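RND efflux system, outer membrane lipoprotein, NodT family (Burkholderia mallei, PDB 6U94) probably serves as the outer membrane component of an RND efflux system. Local coordinates at residues S276-L279 / E280-P283; R359-I362 / N363-G366. All coordinates share one frame; numbering follows the deposited sequence.

Followed from the N terminus, the chain reaches contact 1 first, where a 3-10 segment, 276-281, leads through R282 into helix 283-294 and so ends the loop that follows helix 253-256. Several further helices pass before contact 2 opens at R359-G366, which closes the short link between helix 355-359 and the long helix 362-415. The two contacts therefore stand in series, neither nested nor crossed, about 20 Å apart between centres and about 10 Å between nearest atoms. The same two helices join them: R282 of contact 1 reaches E377 on helix 362-415, and N363 of contact 2 packs on R291 of helix 283-294.

Contact 1. Residues S276-L279 / E280-P283; sequences STLL and ERRP
T277 and E280 meet across one turn of a 3-10 helix, and the i to i+3 pattern of that helix runs through the backbone bonds from S276 to R282. S276 begins the turn by giving its carbonyl to L279 N within its own half, while its hydroxyl OG is hydrogen-bonded to the carbonyl oxygens of P308 and I310. At T277 the carbonyl oxygen accepts from E280 N at 3.0 Å. The two side chains run alongside each other, and E280 OE2 comes to 3.7 Å from T277 CG2, a contact of carboxylate with methyl; the carboxylate has a weak, long ion pair with R303.

At L278 a side chain joins the backbone pattern. The carbonyl oxygen of L278 is gripped twice by R281: by the backbone N at 3.1 Å, from above the carbonyl plane, and by NE at 2.9 Å, in that plane and on a lone pair. The bend of the arginine at chi3 (-49°) turns the guanidinium back over the residue three places earlier. There the flat group takes L278 O at its edge and L278 CD2 over one face, 3.7 Å above the plane. NH2 continues to the carbonyls of L455 and G458, near the C-terminal end of the model, and these contacts together limit the rotation of the group.

L279 closes the series, its carbonyl oxygen accepting from R282 N at the N-cap of helix 283-294. R282 sends its guanidinium on to E377 and D284, whereas its aliphatic shaft stays with the leucine: L279 CD2 lies 4.1 Å from R282 CD.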
loop_
_atom_site.group_PDB
_atom_site.type_symbol
_atom_site.label_atom_id
_atom_site.label_comp_id
_atom_site.label_asym_id
_atom_site.label_seq_id
_atom_site.Cartn_x
_atom_site.Cartn_y
_atom_site.Cartn_z
ATOM N N SER A 276 -8.006 19.806 -1.353
ATOM C CA SER A 276 -7.241 19.623 -0.126
ATOM C C SER A 276 -8.121 19.639 1.120
ATOM O O SER A 276 -7.700 19.141 2.170
ATOM C CB SER A 276 -6.168 20.707 -0.019
ATOM O OG SER A 276 -6.710 21.978 -0.340
ATOM N N THR A 277 -9.333 20.195 1.026
ATOM C CA THR A 277 -10.241 20.193 2.167
ATOM C C THR A 277 -10.635 18.784 2.583
ATOM O O THR A 277 -11.154 18.598 3.689
ATOM C CB THR A 277 -11.492 21.011 1.850
ATOM O OG1 THR A 277 -12.105 20.513 0.655
ATOM C CG2 THR A 277 -11.135 22.479 1.663
ATOM N N LEU A 278 -10.400 17.786 1.724
ATOM C CA LEU A 278 -10.600 16.401 2.133
ATOM C C LEU A 278 -9.746 16.049 3.342
ATOM O O LEU A 278 -10.144 15.211 4.160
ATOM C CB LEU A 278 -10.277 15.454 0.976
ATOM C CG LEU A 278 -11.223 15.407 -0.223
ATOM C CD1 LEU A 278 -10.625 14.527 -1.316
ATOM C CD2 LEU A 278 -12.594 14.896 0.187
ATOM N N LEU A 279 -8.571 16.672 3.470
ATOM C CA LEU A 279 -7.679 16.391 4.589
ATOM C C LEU A 279 -8.230 16.877 5.923
ATOM O O LEU A 279 -7.671 16.525 6.969
ATOM C CB LEU A 279 -6.305 17.014 4.333
ATOM C CG LEU A 279 -5.631 16.594 3.018
ATOM C CD1 LEU A 279 -4.168 17.014 2.988
ATOM C CD2 LEU A 279 -5.755 15.100 2.790
ATOM N N GLU A 280 -9.305 17.670 5.916
ATOM C CA GLU A 280 -9.960 18.027 7.169
ATOM C C GLU A 280 -10.499 16.798 7.888
ATOM O O GLU A 280 -10.663 16.823 9.113
ATOM C CB GLU A 280 -11.090 19.025 6.911
ATOM C CG GLU A 280 -10.632 20.386 6.414
ATOM C CD GLU A 280 -11.761 21.197 5.809
ATOM O OE1 GLU A 280 -12.908 20.699 5.782
ATOM O OE2 GLU A 280 -11.503 22.331 5.359
ATOM N N ARG A 281 -10.778 15.718 7.153
ATOM C CA ARG A 281 -11.292 14.480 7.729
ATOM C C ARG A 281 -10.196 13.557 8.244
ATOM O O ARG A 281 -10.510 12.484 8.767
ATOM C CB ARG A 281 -12.135 13.720 6.703
ATOM C CG ARG A 281 -13.172 14.552 5.982
ATOM C CD ARG A 281 -13.553 13.831 4.707
ATOM N NE ARG A 281 -12.353 13.416 3.980
ATOM C CZ ARG A 281 -12.323 12.465 3.051
ATOM N NH1 ARG A 281 -13.432 11.813 2.727
ATOM N NH2 ARG A 281 -11.181 12.160 2.451
ATOM N N ARG A 282 -8.930 13.929 8.098
ATOM C CA ARG A 282 -7.861 13.127 8.677
ATOM C C ARG A 282 -7.995 13.117 10.197
ATOM O O ARG A 282 -8.203 14.177 10.803
ATOM C CB ARG A 282 -6.494 13.672 8.279
ATOM C CG ARG A 282 -6.046 13.346 6.848
ATOM C CD ARG A 282 -4.697 13.976 6.569
ATOM N NE ARG A 282 -3.694 13.577 7.553
ATOM C CZ ARG A 282 -2.656 12.787 7.291
ATOM N NH1 ARG A 282 -2.463 12.317 6.060
ATOM N NH2 ARG A 282 -1.799 12.474 8.258
ATOM N N PRO A 283 -7.910 11.952 10.841
ATOM C CA PRO A 283 -8.023 11.925 12.307
ATOM C C PRO A 283 -7.002 12.791 13.034
ATOM O O PRO A 283 -7.310 13.289 14.124
ATOM C CB PRO A 283 -7.848 10.438 12.635
ATOM C CG PRO A 283 -8.393 9.751 11.427
ATOM C CD PRO A 283 -7.959 10.597 10.263
#

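Contact 2. Residues R359-I362 / N363-G366; sequences RRDI and NVAG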
loop_
_atom_site.group_PDB
_atom_site.type_symbol
_atom_site.label_atom_id
_atom_site.label_comp_id
_atom_site.label_asym_id
_atom_site.label_seq_id
_atom_site.Cartn_x
_atom_site.Cartn_y
_atom_site.Cartn_z
ATOM N N ARG A 359 2.983 31.250 17.105
ATOM C CA ARG A 359 3.591 29.927 17.075
ATOM C C ARG A 359 4.085 29.474 18.442
ATOM O O ARG A 359 4.352 28.281 18.623
ATOM C CB ARG A 359 4.746 29.892 16.072
ATOM C CG ARG A 359 4.305 29.930 14.621
ATOM C CD ARG A 359 5.363 29.323 13.716
ATOM N NE ARG A 359 4.971 29.371 12.311
ATOM C CZ ARG A 359 5.394 30.292 11.454
ATOM N NH1 ARG A 359 6.234 31.236 11.858
ATOM N NH2 ARG A 359 4.985 30.266 10.194
ATOM N N ARG A 360 4.214 30.389 19.406
ATOM C CA ARG A 360 4.593 29.985 20.754
ATOM C C ARG A 360 3.476 29.252 21.482
ATOM O O ARG A 360 3.737 28.632 22.518
ATOM C CB ARG A 360 5.042 31.197 21.566
ATOM C CG ARG A 360 6.483 31.598 21.304
ATOM C CD ARG A 360 7.001 32.575 22.349
ATOM N NE ARG A 360 6.613 33.953 22.066
ATOM C CZ ARG A 360 7.251 34.745 21.209
ATOM N NH1 ARG A 360 8.305 34.292 20.541
ATOM N NH2 ARG A 360 6.836 35.988 21.015
ATOM N N ASP A 361 2.247 29.308 20.973
ATOM C CA ASP A 361 1.174 28.480 21.501
ATOM C C ASP A 361 1.340 27.056 20.986
ATOM O O ASP A 361 1.554 26.840 19.788
ATOM C CB ASP A 361 -0.191 29.048 21.104
ATOM C CG ASP A 361 -1.344 28.170 21.555
ATOM O OD1 ASP A 361 -1.635 27.169 20.871
ATOM O OD2 ASP A 361 -1.952 28.473 22.605
ATOM N N ILE A 362 1.245 26.086 21.897
ATOM C CA ILE A 362 1.552 24.704 21.547
ATOM C C ILE A 362 0.498 24.124 20.615
ATOM O O ILE A 362 0.813 23.295 19.750
ATOM C CB ILE A 362 1.706 23.865 22.829
ATOM C CG1 ILE A 362 2.775 24.481 23.733
ATOM C CG2 ILE A 362 2.057 22.423 22.495
ATOM C CD1 ILE A 362 4.097 24.743 23.032
ATOM N N ASN A 363 -0.759 24.547 20.755
ATOM C CA ASN A 363 -1.814 24.002 19.910
ATOM C C ASN A 363 -1.800 24.596 18.508
ATOM O O ASN A 363 -2.263 23.946 17.565
ATOM C CB ASN A 363 -3.181 24.223 20.561
ATOM C CG ASN A 363 -3.296 23.543 21.907
ATOM O OD1 ASN A 363 -3.334 22.315 21.994
ATOM N ND2 ASN A 363 -3.353 24.341 22.968
ATOM N N VAL A 364 -1.283 25.814 18.346
ATOM C CA VAL A 364 -1.157 26.391 17.012
ATOM C C VAL A 364 0.040 25.795 16.281
ATOM O O VAL A 364 -0.052 25.436 15.100
ATOM C CB VAL A 364 -1.060 27.925 17.097
ATOM C CG1 VAL A 364 -0.864 28.515 15.718
ATOM C CG2 VAL A 364 -2.307 28.506 17.752
ATOM N N ALA A 365 1.179 25.679 16.968
ATOM C CA ALA A 365 2.371 25.116 16.339
ATOM C C ALA A 365 2.159 23.655 15.960
ATOM O O ALA A 365 2.582 23.220 14.881
ATOM C CB ALA A 365 3.576 25.264 17.267
ATOM N N GLY A 366 1.506 22.884 16.832
ATOM C CA GLY A 366 1.203 21.504 16.495
ATOM C C GLY A 366 0.247 21.392 15.323
ATOM O O GLY A 366 0.398 20.518 14.466
#
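D361 reaches forward to N363 and V364, whose backbone N-H groups at the start of helix 362-415 lack the full i to i+4 partners of a helix interior. This is the general problem of a helix N terminus, and the aspartate gives a worked solution at the N-cap. Its CB comes to 4.0 Å from V364 CG2, a light apolar touch where the two side chains cross at about a right angle. Because CG lies anti to the backbone N (chi1 176°), the carboxylate swings in front of the first turn, and CG itself stays within van der Waals range of the same valine methyl.

At the tip, OD1 does the work. It accepts from V364 N at 2.9 Å through its anti lone pair, the one turned away from OD2, with an N-H...O angle of 143°. N363 N is nearer still, at 2.8 Å, but its bond is bent and weak. OD1 also rests 3.3 Å from N363 CB. Set before the first-turn N-H groups, the carboxylate's negative charge is probably favoured by the positive end of the helix dipole.

Behind the cap, ordinary helical bonding takes over. A365 N bonds to D361 O, nearly straight at 170°, and G366 N bonds to I362 O. A365 CB meanwhile packs against R359 O at 3.4 Å, while the R359 side chain forms a salt bridge through NE with E368, about one turn beyond A365. On the flank, V364 rests on L292 and F344, which sets the helix start against helix 283-294 and a neighbouring loop. An aspartate whose carboxylate oxygen accepts the N-H three residues ahead, and more weakly that two ahead, is the classic Asp N-cap of an alpha-helix.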